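Local coordinates for acyl carrier protein (Thermotoga maritima MSB8, PDB 6LVU) that probably carries the growing fatty acid chain in fatty acid biosynthesis, as an acyl carrier protein of the phosphopantetheine-binding family, at residues A[9-12]-A[13-17]; A[41-44]-A[45-49]; A[70-73]-A[74-78]. All blocks are in the same frame, centred on the assembly; numbering follows the deposited sequence.

Contact 1. Residues A[9-12]-A[13-17]; sequences SKVK and SIISE. With ZN (zinc ion), chain D.
This is a local contact along one alpha-helix, between residues four apart, one turn along the helix. It lies in the middle of helix 4-19, the first helix of the acyl carrier protein helical bundle. Four backbone hydrogen bonds of the i to i+4 kind join Val-11 and its neighbours to the following turn. They run from the N-H of Ser-13, Ile-14, Ile-15 and Ser-16 to the carbonyl oxygens of Ser-9, Lys-10, Val-11 and Lys-12.

The buried face is apolar. The side chains of Val-11 and Ile-15 run alongside each other down the same face, with Val-11 CG1 3.8 Å from Ile-15 CD1. CG1 of Ile-15 is anti to the carbonyl carbon (chi1 -74°), which lays this branch back over the preceding turn, 3.3 Å from Val-11 O. Ile-14 repeats the pattern one residue earlier, with its CG1 over Lys-10 O. Helix 69-79 packs on Val-11, and Phe-50 of helix 42-54 touches both isoleucines.

The other face is polar. Lys-10 NZ makes a salt bridge with Glu-6, one turn back. The hydroxyl of Ser-16 is hydrogen-bonded to the backbone oxygen of Val-21. Glu-17 holds a zinc ion with both carboxylate oxygens. OE2 of Glu-17 is 2.0 Å from the zinc ion and OE1 of Glu-17 2.4 Å, so the grip is bidentate but uneven.

A water bridges the two turns on the polar side. It donates to Ser-9 O at 3.1 Å, a carbonyl oxygen that also receives the N-H of Ser-13. The same water is 2.7 Å from Ser-13 OG, a hydroxyl also hydrogen-bonded to Glu-23.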
loop_
_atom_site.group_PDB
_atom_site.type_symbol
_atom_site.label_atom_id
_atom_site.label_comp_id
_atom_site.label_asym_id
_atom_site.label_seq_id
_atom_site.Cartn_x
_atom_site.Cartn_y
_atom_site.Cartn_z
ATOM N N SER A 9 -1.846 1.826 9.619
ATOM C CA SER A 9 -3.293 1.936 9.810
ATOM C C SER A 9 -3.958 2.626 8.628
ATOM O O SER A 9 -5.012 2.189 8.152
ATOM C CB SER A 9 -3.607 2.687 11.097
ATOM O OG SER A 9 -5.010 2.881 11.192
ATOM N N LYS A 10 -3.380 3.738 8.166
ATOM C CA LYS A 10 -3.960 4.469 7.037
ATOM C C LYS A 10 -3.801 3.702 5.731
ATOM O O LYS A 10 -4.681 3.757 4.857
ATOM C CB LYS A 10 -3.325 5.854 6.926
ATOM C CG LYS A 10 -3.651 6.804 8.111
ATOM C CD LYS A 10 -2.924 8.147 7.890
ATOM C CE LYS A 10 -3.529 9.296 8.665
ATOM N NZ LYS A 10 -2.799 9.555 9.930
ATOM N N VAL A 11 -2.664 3.028 5.551
ATOM C CA VAL A 11 -2.496 2.206 4.356
ATOM C C VAL A 11 -3.553 1.120 4.334
ATOM O O VAL A 11 -4.112 0.786 3.283
ATOM C CB VAL A 11 -1.073 1.615 4.309
ATOM C CG1 VAL A 11 -1.055 0.390 3.407
ATOM C CG2 VAL A 11 -0.055 2.677 3.826
ATOM N N LYS A 12 -3.867 0.578 5.506
ATOM C CA LYS A 12 -4.776 -0.552 5.577
ATOM C C LYS A 12 -6.203 -0.121 5.268
ATOM O O LYS A 12 -6.925 -0.818 4.547
ATOM C CB LYS A 12 -4.663 -1.193 6.962
ATOM C CG LYS A 12 -5.808 -2.104 7.340
ATOM C CD LYS A 12 -5.530 -2.769 8.681
ATOM C CE LYS A 12 -5.534 -1.736 9.800
ATOM N NZ LYS A 12 -5.152 -2.314 11.117
ATOM N N SER A 13 -6.601 1.060 5.745
ATOM C CA SER A 13 -7.934 1.565 5.460
ATOM C C SER A 13 -8.099 1.847 3.972
ATOM O O SER A 13 -9.103 1.464 3.360
ATOM C CB SER A 13 -8.187 2.829 6.286
ATOM O OG SER A 13 -8.298 2.500 7.668
ATOM N N ILE A 14 -7.123 2.524 3.373
ATOM C CA ILE A 14 -7.212 2.835 1.953
ATOM C C ILE A 14 -7.307 1.553 1.136
ATOM O O ILE A 14 -8.118 1.458 0.211
ATOM C CB ILE A 14 -6.013 3.699 1.523
ATOM C CG1 ILE A 14 -6.092 5.079 2.194
ATOM C CG2 ILE A 14 -5.943 3.823 0.031
ATOM C CD1 ILE A 14 -4.800 5.884 2.084
ATOM N N ILE A 15 -6.479 0.552 1.464
ATOM C CA ILE A 15 -6.508 -0.692 0.693
ATOM C C ILE A 15 -7.863 -1.351 0.832
ATOM O O ILE A 15 -8.467 -1.789 -0.159
ATOM C CB ILE A 15 -5.372 -1.636 1.136
ATOM C CG1 ILE A 15 -4.028 -1.145 0.615
ATOM C CG2 ILE A 15 -5.643 -3.054 0.660
ATOM C CD1 ILE A 15 -2.861 -2.037 1.030
ATOM N N SER A 16 -8.379 -1.400 2.061
ATOM C CA SER A 16 -9.685 -1.989 2.315
ATOM C C SER A 16 -10.784 -1.219 1.598
ATOM O O SER A 16 -11.699 -1.824 1.025
ATOM C CB SER A 16 -9.957 -2.015 3.818
ATOM O OG SER A 16 -11.181 -2.666 4.104
ATOM N N GLU A 17 -10.715 0.118 1.614
ATOM C CA GLU A 17 -11.756 0.900 0.946
ATOM C C GLU A 17 -11.754 0.646 -0.559
ATOM O O GLU A 17 -12.814 0.463 -1.165
ATOM C CB GLU A 17 -11.582 2.403 1.226
ATOM C CG GLU A 17 -11.819 2.861 2.681
ATOM C CD GLU A 17 -11.312 4.284 2.954
ATOM O OE1 GLU A 17 -11.466 4.815 4.090
ATOM O OE2 GLU A 17 -10.753 4.885 2.021
HETATM ZN ZN ZN D . -10.112 6.516 2.999
HETATM O O HOH W 1 -7.423 0.809 9.553
#

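Contact 2. Residues A[41-44]-A[45-49]; sequences LDLV and DLVMD. With ZN (zinc ion), chain E.
CG of Leu-43 stands anti to the backbone N (chi1 -174°), and this carries its CD1 forward to Val-47. The two side chains cross obliquely. Leu-43 CD1 is 3.5 Å from Val-47 CG2, closer than usual for two carbons. Beside them Val-44 and Met-48 run alongside each other, with Val-44 CG2 4.1 Å from Met-48 CE. The bend at chi3 of Met-48 (-64°) turns CE back over the previous turn, 3.2 Å from Val-44 O.

The backbone hydrogen bonds across the contact are those of an alpha-helix: Leu-46 N to Asp-42 O, Val-47 N to Leu-43 O and Met-48 N to Val-44 O.

Leu-46 is buried. Its CG lies 3.3 Å from Asp-42 O, and its side chain packs on Lys-18 and Leu-19 of helix 4-19. An alanine here would lose CG and both methyls, and would probably open a gap against helix 4-19.

Near the helix start, Asp-42 OD2 accepts a hydrogen bond from the N-H of Asp-39. Ser-40, the predicted phosphopantetheine attachment residue, which carries no such group here, directly precedes Leu-41.

Asp-45 and Asp-49 share one zinc ion on helix 42-54, and the metal sits between their carboxylates. Asp-49 OD1 binds the zinc ion at 2.1 Å and Asp-45 OD2 at 2.5 Å. A water is also bound, 2.3 Å from the zinc ion. The two aspartates stand one turn apart. Their carboxylates would probably repel each other without a cation. The zinc ion probably offsets much of that negative charge; Lys-18 adds a weak, long ion pair to Asp-49.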
loop_
_atom_site.group_PDB
_atom_site.type_symbol
_atom_site.label_atom_id
_atom_site.label_comp_id
_atom_site.label_asym_id
_atom_site.label_seq_id
_atom_site.Cartn_x
_atom_site.Cartn_y
_atom_site.Cartn_z
ATOM N N LEU A 41 -2.708 -3.618 -12.284
ATOM C CA LEU A 41 -3.082 -2.240 -12.583
ATOM C C LEU A 41 -3.463 -1.460 -11.340
ATOM O O LEU A 41 -3.314 -0.234 -11.311
ATOM C CB LEU A 41 -4.274 -2.210 -13.540
ATOM C CG LEU A 41 -4.070 -2.639 -14.980
ATOM C CD1 LEU A 41 -4.267 -4.134 -15.088
ATOM C CD2 LEU A 41 -5.053 -1.888 -15.863
ATOM N N ASP A 42 -3.937 -2.156 -10.311
ATOM C CA ASP A 42 -4.486 -1.497 -9.137
ATOM C C ASP A 42 -3.427 -0.736 -8.362
ATOM O O ASP A 42 -3.750 0.229 -7.660
ATOM C CB ASP A 42 -5.158 -2.519 -8.224
ATOM C CG ASP A 42 -6.358 -3.169 -8.867
ATOM O OD1 ASP A 42 -6.907 -2.564 -9.805
ATOM O OD2 ASP A 42 -6.764 -4.266 -8.424
ATOM N N LEU A 43 -2.160 -1.135 -8.470
ATOM C CA LEU A 43 -1.185 -0.593 -7.533
ATOM C C LEU A 43 -0.847 0.865 -7.845
ATOM O O LEU A 43 -0.612 1.652 -6.923
ATOM C CB LEU A 43 0.064 -1.487 -7.524
ATOM C CG LEU A 43 1.237 -1.274 -6.549
ATOM C CD1 LEU A 43 2.052 -0.078 -6.905
ATOM C CD2 LEU A 43 0.759 -1.126 -5.122
ATOM N N VAL A 44 -0.888 1.282 -9.118
ATOM C CA VAL A 44 -0.508 2.666 -9.410
ATOM C C VAL A 44 -1.565 3.653 -8.895
ATOM O O VAL A 44 -1.224 4.734 -8.411
ATOM C CB VAL A 44 -0.195 2.866 -10.905
ATOM C CG1 VAL A 44 -1.432 3.089 -11.699
ATOM C CG2 VAL A 44 0.747 4.056 -11.082
ATOM N N ASP A 45 -2.850 3.286 -8.968
ATOM C CA ASP A 45 -3.864 4.121 -8.323
ATOM C C ASP A 45 -3.703 4.121 -6.815
ATOM O O ASP A 45 -3.822 5.183 -6.185
ATOM C CB ASP A 45 -5.275 3.668 -8.692
ATOM C CG ASP A 45 -6.317 4.733 -8.375
ATOM O OD1 ASP A 45 -7.202 4.468 -7.539
ATOM O OD2 ASP A 45 -6.250 5.836 -8.952
ATOM N N LEU A 46 -3.459 2.953 -6.213
ATOM C CA LEU A 46 -3.223 2.903 -4.777
ATOM C C LEU A 46 -2.067 3.810 -4.393
ATOM O O LEU A 46 -2.171 4.614 -3.462
ATOM C CB LEU A 46 -2.956 1.469 -4.330
ATOM C CG LEU A 46 -4.117 0.478 -4.409
ATOM C CD1 LEU A 46 -3.621 -0.948 -4.150
ATOM C CD2 LEU A 46 -5.229 0.837 -3.437
ATOM N N VAL A 47 -0.964 3.722 -5.130
ATOM C CA VAL A 47 0.216 4.515 -4.816
ATOM C C VAL A 47 -0.076 6.005 -4.915
ATOM O O VAL A 47 0.361 6.788 -4.067
ATOM C CB VAL A 47 1.387 4.088 -5.713
ATOM C CG1 VAL A 47 2.370 5.197 -5.840
ATOM C CG2 VAL A 47 2.060 2.889 -5.090
ATOM N N MET A 48 -0.812 6.424 -5.949
ATOM C CA MET A 48 -1.159 7.838 -6.024
ATOM C C MET A 48 -2.039 8.252 -4.854
ATOM O O MET A 48 -1.949 9.388 -4.373
ATOM C CB MET A 48 -1.857 8.152 -7.343
ATOM C CG MET A 48 -0.972 8.893 -8.323
ATOM S SD MET A 48 -1.779 8.962 -9.922
ATOM C CE MET A 48 -1.812 7.215 -10.295
ATOM N N ASP A 49 -2.904 7.355 -4.390
ATOM C CA ASP A 49 -3.709 7.678 -3.225
ATOM C C ASP A 49 -2.837 7.773 -1.977
ATOM O O ASP A 49 -2.988 8.715 -1.188
ATOM C CB ASP A 49 -4.828 6.649 -3.102
ATOM C CG ASP A 49 -5.724 6.650 -4.334
ATOM O OD1 ASP A 49 -5.835 7.724 -4.974
ATOM O OD2 ASP A 49 -6.278 5.595 -4.702
HETATM ZN ZN ZN E . -6.519 7.240 -6.915
HETATM O O HOH W 2 -8.329 6.023 -6.182
#

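Contact 3. Residues A[70-73]-A[74-78]; sequences GDIV and SYIEK
Gly-70 meets Ser-74 one turn ahead on helix 69-79. Its carbonyl oxygen accepts the N-H of Ser-74 at 2.9 Å. CB of Ser-74 also lies close to this oxygen, and the hydroxyl of Ser-74 is hydrogen-bonded to Arg-4.

Asp-71 takes the N-H of Tyr-75 on its carbonyl oxygen. Its carboxylate turns back toward the helix start, where OD2 accepts the N-H of Ser-67. The Tyr-75 ring leads away from this turn, and its hydroxyl is hydrogen-bonded to Asp-62 and to the backbone N of Asp-59.

Ile-72 carries the apolar contact. Its side chain follows that of Ile-76 along one flank of the helix, and Ile-72 CG2 is 3.7 Å from Ile-76 CD1. With chi1 at -64°, CG1 of Ile-76 swings away from its own carbonyl and rests 3.2 Å from Ile-72 O. The same oxygen receives the N-H of Ile-76.

Val-73 closes the run. Glu-77 N donates to Val-73 O at 2.7 Å, and the carboxylate of Glu-77 forms a salt bridge with Arg-4.

The isoleucine pair faces the middle of the helical bundle. Val-11 of helix 4-19 and Phe-50 of helix 42-54 touch both residues, while Ile-7 of helix 4-19 packs on Val-73 and Ile-76.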
loop_
_atom_site.group_PDB
_atom_site.type_symbol
_atom_site.label_atom_id
_atom_site.label_comp_id
_atom_site.label_asym_id
_atom_site.label_seq_id
_atom_site.Cartn_x
_atom_site.Cartn_y
_atom_site.Cartn_z
ATOM N N GLY A 70 3.494 -4.486 3.686
ATOM C CA GLY A 70 4.642 -3.979 4.421
ATOM C C GLY A 70 5.614 -3.210 3.550
ATOM O O GLY A 70 6.242 -2.253 4.017
ATOM N N ASP A 71 5.732 -3.594 2.277
ATOM C CA ASP A 71 6.593 -2.863 1.347
ATOM C C ASP A 71 6.124 -1.429 1.183
ATOM O O ASP A 71 6.938 -0.496 1.152
ATOM C CB ASP A 71 6.598 -3.547 -0.020
ATOM C CG ASP A 71 7.468 -4.775 -0.057
ATOM O OD1 ASP A 71 8.327 -4.910 0.835
ATOM O OD2 ASP A 71 7.295 -5.601 -0.988
ATOM N N ILE A 72 4.809 -1.241 1.013
ATOM C CA ILE A 72 4.225 0.091 0.889
ATOM C C ILE A 72 4.511 0.914 2.134
ATOM O O ILE A 72 4.982 2.050 2.060
ATOM C CB ILE A 72 2.710 -0.001 0.634
ATOM C CG1 ILE A 72 2.428 -0.538 -0.752
ATOM C CG2 ILE A 72 2.037 1.345 0.855
ATOM C CD1 ILE A 72 1.135 -1.295 -0.823
ATOM N N VAL A 73 4.211 0.342 3.303
ATOM C CA VAL A 73 4.450 1.070 4.548
ATOM C C VAL A 73 5.910 1.480 4.643
ATOM O O VAL A 73 6.229 2.659 4.883
ATOM C CB VAL A 73 4.026 0.215 5.755
ATOM C CG1 VAL A 73 4.235 0.994 7.026
ATOM C CG2 VAL A 73 2.593 -0.220 5.620
ATOM N N SER A 74 6.835 0.537 4.397
ATOM C CA SER A 74 8.253 0.858 4.536
ATOM C C SER A 74 8.687 1.908 3.526
ATOM O O SER A 74 9.474 2.801 3.849
ATOM C CB SER A 74 9.117 -0.392 4.394
ATOM O OG SER A 74 9.080 -1.144 5.597
ATOM N N TYR A 75 8.178 1.830 2.300
ATOM C CA TYR A 75 8.519 2.868 1.345
ATOM C C TYR A 75 8.006 4.228 1.816
ATOM O O TYR A 75 8.731 5.226 1.748
ATOM C CB TYR A 75 7.981 2.503 -0.036
ATOM C CG TYR A 75 8.591 3.312 -1.148
ATOM C CD1 TYR A 75 9.648 2.812 -1.899
ATOM C CD2 TYR A 75 8.119 4.589 -1.447
ATOM C CE1 TYR A 75 10.217 3.562 -2.921
ATOM C CE2 TYR A 75 8.685 5.345 -2.467
ATOM C CZ TYR A 75 9.728 4.827 -3.200
ATOM O OH TYR A 75 10.277 5.590 -4.214
ATOM N N ILE A 76 6.776 4.280 2.338
ATOM C CA ILE A 76 6.255 5.537 2.871
ATOM C C ILE A 76 7.081 5.998 4.061
ATOM O O ILE A 76 7.433 7.184 4.167
ATOM C CB ILE A 76 4.767 5.397 3.245
ATOM C CG1 ILE A 76 3.933 5.105 2.002
ATOM C CG2 ILE A 76 4.264 6.675 3.832
ATOM C CD1 ILE A 76 2.524 4.706 2.312
ATOM N N GLU A 77 7.417 5.068 4.967
ATOM C CA GLU A 77 8.113 5.444 6.185
ATOM C C GLU A 77 9.482 6.038 5.891
ATOM O O GLU A 77 9.921 6.953 6.593
ATOM C CB GLU A 77 8.246 4.234 7.115
ATOM C CG GLU A 77 8.838 4.596 8.459
ATOM C CD GLU A 77 8.965 3.396 9.384
ATOM O OE1 GLU A 77 9.089 3.615 10.612
ATOM O OE2 GLU A 77 8.954 2.241 8.884
ATOM N N LYS A 78 10.159 5.559 4.851
ATOM C CA LYS A 78 11.478 6.105 4.537
ATOM C C LYS A 78 11.385 7.501 3.924
ATOM O O LYS A 78 12.248 8.346 4.181
ATOM C CB LYS A 78 12.233 5.161 3.600
ATOM C CG LYS A 78 13.570 5.727 3.118
ATOM C CD LYS A 78 14.566 4.639 2.727
ATOM C CE LYS A 78 13.987 3.690 1.695
ATOM N NZ LYS A 78 14.127 4.220 0.309
#

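All three contacts join successive turns of one helix, on 4-19, 42-54 and 69-79 in turn. Each is partly buried. Contacts 1 and 3 have buried branched aliphatic pairs inside and hydrogen-bonded or charged groups outside. They touch each other: Val-11 CG2 is 3.6 Å from Ile-76 CD1, so their apolar faces form one core. Contact 2 has more exposed residues. It does not touch the other two, though its nearest atoms are about 4 Å from each. Phe-50, just beyond 45-49, packs on both. Zinc is bound at the surface in contacts 1 and 2, by one carboxylate and by two; contact 3 has none.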